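Local structure of alkylpurine DNA glycosylase AlkC (Pseudomonas fluorescens, 5VHV) at residues R13-Y25 against L71-V84. The protein excises alkylated purine bases from DNA in base excision repair, acting as a glycosylase that does not flip the damaged nucleotide out of the helix. Sequence-based numbering, arbitrary orientation.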
loop_
_atom_site.group_PDB
_atom_site.type_symbol
_atom_site.label_atom_id
_atom_site.label_comp_id
_atom_site.label_asym_id
_atom_site.label_seq_id
_atom_site.Cartn_x
_atom_site.Cartn_y
_atom_site.Cartn_z
ATOM N N ARG A 13 -11.851 -14.124 20.433
ATOM C CA ARG A 13 -12.540 -13.197 19.533
ATOM C C ARG A 13 -13.795 -13.820 18.936
ATOM O O ARG A 13 -14.814 -13.134 18.772
ATOM C CB ARG A 13 -11.608 -12.738 18.399
ATOM C CG ARG A 13 -12.147 -11.529 17.575
ATOM C CD ARG A 13 -11.854 -10.175 18.236
ATOM N NE ARG A 13 -10.421 -9.973 18.381
ATOM C CZ ARG A 13 -9.840 -8.929 18.968
ATOM N NH1 ARG A 13 -10.557 -7.916 19.430
ATOM N NH2 ARG A 13 -8.518 -8.891 19.074
ATOM N N LEU A 14 -13.738 -15.100 18.557
ATOM C CA LEU A 14 -14.940 -15.744 18.034
ATOM C C LEU A 14 -16.035 -15.765 19.090
ATOM O O LEU A 14 -17.213 -15.562 18.780
ATOM C CB LEU A 14 -14.630 -17.161 17.552
ATOM C CG LEU A 14 -13.566 -17.312 16.462
ATOM C CD1 LEU A 14 -13.220 -18.799 16.255
ATOM C CD2 LEU A 14 -14.042 -16.666 15.160
ATOM N N GLN A 15 -15.663 -15.991 20.351
ATOM C CA GLN A 15 -16.652 -15.957 21.426
ATOM C C GLN A 15 -17.243 -14.565 21.579
ATOM O O GLN A 15 -18.445 -14.421 21.831
ATOM C CB GLN A 15 -16.018 -16.439 22.731
ATOM C CG GLN A 15 -15.681 -17.917 22.690
ATOM C CD GLN A 15 -14.803 -18.369 23.834
ATOM O OE1 GLN A 15 -14.246 -17.555 24.581
ATOM N NE2 GLN A 15 -14.666 -19.680 23.972
ATOM N N HIS A 16 -16.417 -13.525 21.425
ATOM C CA HIS A 16 -16.921 -12.153 21.476
ATOM C C HIS A 16 -17.910 -11.891 20.345
ATOM O O HIS A 16 -18.984 -11.314 20.570
ATOM C CB HIS A 16 -15.735 -11.177 21.431
ATOM C CG HIS A 16 -16.048 -9.801 20.905
ATOM N ND1 HIS A 16 -16.705 -8.840 21.649
ATOM C CD2 HIS A 16 -15.708 -9.199 19.737
ATOM C CE1 HIS A 16 -16.795 -7.724 20.942
ATOM N NE2 HIS A 16 -16.198 -7.916 19.777
ATOM N N ILE A 17 -17.579 -12.336 19.130
ATOM C CA ILE A 17 -18.484 -12.167 17.997
ATOM C C ILE A 17 -19.809 -12.867 18.280
ATOM O O ILE A 17 -20.892 -12.319 18.033
ATOM C CB ILE A 17 -17.829 -12.692 16.701
ATOM C CG1 ILE A 17 -16.607 -11.838 16.313
ATOM C CG2 ILE A 17 -18.827 -12.660 15.528
ATOM C CD1 ILE A 17 -15.725 -12.456 15.242
ATOM N N ALA A 18 -19.743 -14.102 18.774
ATOM C CA ALA A 18 -20.970 -14.838 19.066
ATOM C C ALA A 18 -21.802 -14.137 20.137
ATOM O O ALA A 18 -23.032 -14.080 20.039
ATOM C CB ALA A 18 -20.639 -16.266 19.513
ATOM N N SER A 19 -21.155 -13.616 21.183
ATOM C CA SER A 19 -21.901 -12.944 22.244
ATOM C C SER A 19 -22.590 -11.689 21.727
ATOM O O SER A 19 -23.745 -11.406 22.084
ATOM C CB SER A 19 -20.967 -12.596 23.406
ATOM O OG SER A 19 -20.367 -13.768 23.926
ATOM N N GLU A 20 -21.903 -10.916 20.890
ATOM C CA GLU A 20 -22.529 -9.717 20.350
ATOM C C GLU A 20 -23.612 -10.070 19.333
ATOM O O GLU A 20 -24.615 -9.354 19.227
ATOM C CB GLU A 20 -21.461 -8.815 19.737
ATOM C CG GLU A 20 -20.437 -8.296 20.764
ATOM C CD GLU A 20 -21.054 -7.551 21.926
ATOM O OE1 GLU A 20 -22.062 -6.843 21.736
ATOM O OE2 GLU A 20 -20.524 -7.679 23.047
ATOM N N MET A 21 -23.449 -11.176 18.610
ATOM C CA MET A 21 -24.527 -11.633 17.731
ATOM C C MET A 21 -25.761 -12.016 18.537
ATOM O O MET A 21 -26.893 -11.720 18.132
ATOM C CB MET A 21 -24.081 -12.824 16.884
ATOM C CG MET A 21 -23.433 -12.472 15.559
ATOM S SD MET A 21 -24.506 -11.551 14.428
ATOM C CE MET A 21 -26.008 -12.499 14.413
ATOM N N THR A 22 -25.568 -12.724 19.652
ATOM C CA THR A 22 -26.685 -13.049 20.526
ATOM C C THR A 22 -27.362 -11.784 21.036
ATOM O O THR A 22 -28.588 -11.752 21.208
ATOM C CB THR A 22 -26.192 -13.920 21.690
ATOM O OG1 THR A 22 -25.908 -15.238 21.202
ATOM C CG2 THR A 22 -27.224 -14.003 22.809
ATOM N N ALA A 23 -26.582 -10.732 21.293
ATOM C CA ALA A 23 -27.172 -9.494 21.792
ATOM C C ALA A 23 -28.102 -8.872 20.756
ATOM O O ALA A 23 -29.152 -8.331 21.115
ATOM C CB ALA A 23 -26.082 -8.495 22.200
ATOM N N VAL A 24 -27.743 -8.934 19.467
ATOM C CA VAL A 24 -28.616 -8.360 18.437
ATOM C C VAL A 24 -29.668 -9.358 17.957
ATOM O O VAL A 24 -30.667 -8.950 17.341
ATOM C CB VAL A 24 -27.837 -7.825 17.218
ATOM C CG1 VAL A 24 -26.727 -6.868 17.660
ATOM C CG2 VAL A 24 -27.260 -8.935 16.366
ATOM N N TYR A 25 -29.491 -10.643 18.253
ATOM C CA TYR A 25 -30.323 -11.702 17.681
ATOM C C TYR A 25 -30.432 -12.799 18.723
ATOM O O TYR A 25 -29.643 -13.753 18.733
ATOM C CB TYR A 25 -29.710 -12.221 16.383
ATOM C CG TYR A 25 -30.430 -13.361 15.699
ATOM C CD1 TYR A 25 -31.821 -13.488 15.754
ATOM C CD2 TYR A 25 -29.717 -14.313 14.997
ATOM C CE1 TYR A 25 -32.467 -14.533 15.109
ATOM C CE2 TYR A 25 -30.359 -15.368 14.351
ATOM C CZ TYR A 25 -31.727 -15.466 14.406
ATOM O OH TYR A 25 -32.349 -16.528 13.753
ATOM N N LEU A 71 -29.328 -7.596 10.900
ATOM C CA LEU A 71 -28.585 -7.963 12.105
ATOM C C LEU A 71 -27.148 -7.461 12.036
ATOM O O LEU A 71 -26.594 -6.995 13.035
ATOM C CB LEU A 71 -28.573 -9.470 12.296
ATOM C CG LEU A 71 -29.933 -10.161 12.401
ATOM C CD1 LEU A 71 -29.732 -11.645 12.602
ATOM C CD2 LEU A 71 -30.769 -9.575 13.540
ATOM N N LEU A 72 -26.517 -7.598 10.874
ATOM C CA LEU A 72 -25.113 -7.232 10.757
ATOM C C LEU A 72 -24.916 -5.715 10.837
ATOM O O LEU A 72 -23.881 -5.250 11.339
ATOM C CB LEU A 72 -24.556 -7.803 9.459
ATOM C CG LEU A 72 -24.573 -9.352 9.349
ATOM C CD1 LEU A 72 -23.987 -9.763 8.006
ATOM C CD2 LEU A 72 -23.797 -10.033 10.479
ATOM N N TYR A 73 -25.890 -4.928 10.364
ATOM C CA TYR A 73 -25.846 -3.490 10.608
ATOM C C TYR A 73 -25.789 -3.196 12.102
ATOM O O TYR A 73 -25.042 -2.310 12.538
ATOM C CB TYR A 73 -27.063 -2.794 10.001
ATOM C CG TYR A 73 -26.938 -2.303 8.570
ATOM C CD1 TYR A 73 -26.554 -3.158 7.540
ATOM C CD2 TYR A 73 -27.228 -0.974 8.246
ATOM C CE1 TYR A 73 -26.470 -2.707 6.225
ATOM C CE2 TYR A 73 -27.153 -0.507 6.939
ATOM C CZ TYR A 73 -26.771 -1.375 5.929
ATOM O OH TYR A 73 -26.700 -0.913 4.626
ATOM N N ALA A 74 -26.595 -3.906 12.906
ATOM C CA ALA A 74 -26.576 -3.674 14.346
ATOM C C ALA A 74 -25.313 -4.221 14.985
ATOM O O ALA A 74 -24.837 -3.669 15.988
ATOM C CB ALA A 74 -27.798 -4.297 15.010
ATOM N N LEU A 75 -24.743 -5.283 14.407
ATOM C CA LEU A 75 -23.538 -5.877 14.967
ATOM C C LEU A 75 -22.331 -4.954 14.799
ATOM O O LEU A 75 -21.461 -4.905 15.677
ATOM C CB LEU A 75 -23.271 -7.226 14.299
ATOM C CG LEU A 75 -22.087 -8.014 14.862
ATOM C CD1 LEU A 75 -22.363 -8.501 16.260
ATOM C CD2 LEU A 75 -21.706 -9.166 13.915
ATOM N N ALA A 76 -22.275 -4.199 13.706
ATOM C CA ALA A 76 -21.047 -3.477 13.370
ATOM C C ALA A 76 -20.533 -2.594 14.500
ATOM O O ALA A 76 -19.355 -2.731 14.863
ATOM C CB ALA A 76 -21.267 -2.678 12.081
ATOM N N PRO A 77 -21.336 -1.720 15.121
ATOM C CA PRO A 77 -20.798 -0.869 16.207
ATOM C C PRO A 77 -20.466 -1.615 17.496
ATOM O O PRO A 77 -19.802 -1.039 18.364
ATOM C CB PRO A 77 -21.919 0.155 16.437
ATOM C CG PRO A 77 -23.165 -0.529 15.951
ATOM C CD PRO A 77 -22.721 -1.354 14.767
ATOM N N ARG A 78 -20.897 -2.864 17.656
ATOM C CA ARG A 78 -20.602 -3.649 18.846
ATOM C C ARG A 78 -19.257 -4.360 18.784
ATOM O O ARG A 78 -18.795 -4.855 19.823
ATOM C CB ARG A 78 -21.704 -4.692 19.074
ATOM C CG ARG A 78 -23.113 -4.113 19.014
ATOM C CD ARG A 78 -24.166 -5.163 19.344
ATOM N NE ARG A 78 -24.050 -5.592 20.725
ATOM C CZ ARG A 78 -24.828 -5.181 21.722
ATOM N NH1 ARG A 78 -25.829 -4.337 21.512
ATOM N NH2 ARG A 78 -24.600 -5.623 22.945
ATOM N N LEU A 79 -18.635 -4.430 17.607
ATOM C CA LEU A 79 -17.360 -5.123 17.452
ATOM C C LEU A 79 -16.215 -4.260 17.967
ATOM O O LEU A 79 -16.201 -3.044 17.767
ATOM C CB LEU A 79 -17.118 -5.487 15.990
ATOM C CG LEU A 79 -18.168 -6.426 15.374
ATOM C CD1 LEU A 79 -17.828 -6.727 13.925
ATOM C CD2 LEU A 79 -18.263 -7.713 16.152
ATOM N N ASN A 80 -15.260 -4.909 18.637
ATOM C CA ASN A 80 -14.152 -4.223 19.299
ATOM C C ASN A 80 -12.897 -4.091 18.440
ATOM O O ASN A 80 -11.850 -3.711 18.972
ATOM C CB ASN A 80 -13.803 -4.927 20.615
ATOM C CG ASN A 80 -13.350 -6.375 20.441
ATOM O OD1 ASN A 80 -12.899 -6.796 19.370
ATOM N ND2 ASN A 80 -13.470 -7.150 21.520
ATOM N N SER A 81 -12.981 -4.358 17.136
ATOM C CA SER A 81 -11.823 -4.306 16.243
ATOM C C SER A 81 -12.237 -3.940 14.824
ATOM O O SER A 81 -13.132 -4.568 14.253
ATOM C CB SER A 81 -11.097 -5.651 16.229
ATOM O OG SER A 81 -10.210 -5.716 15.118
ATOM N N GLY A 82 -11.548 -2.956 14.245
ATOM C CA GLY A 82 -11.799 -2.588 12.862
ATOM C C GLY A 82 -11.323 -3.641 11.869
ATOM O O GLY A 82 -11.971 -3.888 10.851
ATOM N N PHE A 83 -10.198 -4.289 12.164
ATOM C CA PHE A 83 -9.721 -5.368 11.305
ATOM C C PHE A 83 -10.673 -6.559 11.350
ATOM O O PHE A 83 -11.010 -7.132 10.309
ATOM C CB PHE A 83 -8.313 -5.775 11.739
ATOM C CG PHE A 83 -7.689 -6.779 10.836
ATOM C CD1 PHE A 83 -6.959 -6.376 9.735
ATOM C CD2 PHE A 83 -7.869 -8.132 11.057
ATOM C CE1 PHE A 83 -6.395 -7.322 8.874
ATOM C CE2 PHE A 83 -7.307 -9.071 10.208
ATOM C CZ PHE A 83 -6.567 -8.658 9.117
ATOM N N VAL A 84 -11.146 -6.930 12.541
ATOM C CA VAL A 84 -12.110 -8.025 12.641
ATOM C C VAL A 84 -13.357 -7.719 11.819
ATOM O O VAL A 84 -13.954 -8.616 11.212
ATOM C CB VAL A 84 -12.454 -8.302 14.114
ATOM C CG1 VAL A 84 -13.715 -9.173 14.240
ATOM C CG2 VAL A 84 -11.281 -8.990 14.786
HETATM O O HOH W 1 -9.548 -5.239 20.208
#
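In the N-terminal part of the helical-repeat domain, helix 11-24 packs on the end of helix 65-75 and on the loop after it, with Arg13 gripping Asn80. Arg13 NH1 gives Asn80 OD1 a short but bent hydrogen bond (2.6 Å, 139°). The acceptor lies near the guanidinium plane, but the donor sits above the carbonyl plane. A water joins the same NH1 to Asn80 O. The bend at chi2 (83°) lays Arg13 CD against Val84 CG2, and a second bend at chi3 turns the guanidinium toward Asn80. NE is held by the carbonyl of Ile8. The Asn80 amide stacks on the His16 ring, the planes 8° apart and ND2 3.3 Å above the ring. Asn80 N also makes a weak hydrogen bond to His16 NE2. Replacing Arg13 by an alanine would probably leave Asn80 OD1 without this donor and cost the water its link to the helix.

Further along, Glu20 OE1 takes Arg78 NE at 2.6 Å in a nearly coplanar salt bridge. Ala23 CB lies over one face of that guanidinium, toward its rim. On the buried side, Met21 SD meets Leu75 CD2 at 3.7 Å, and Met21 also touches Leu57 of helix 46-60. Just past the C-terminal end of helix 11-24, the Tyr25 ring takes Leu71 CD1 over one face in a CH-pi contact. Gly82 and Phe83, in the same loop as Asn80, touch the bound 9B4. A helix laid across a neighbouring helix and the loop that follows it is consistent with the HEAT-like fold of the DNA_alkylation family.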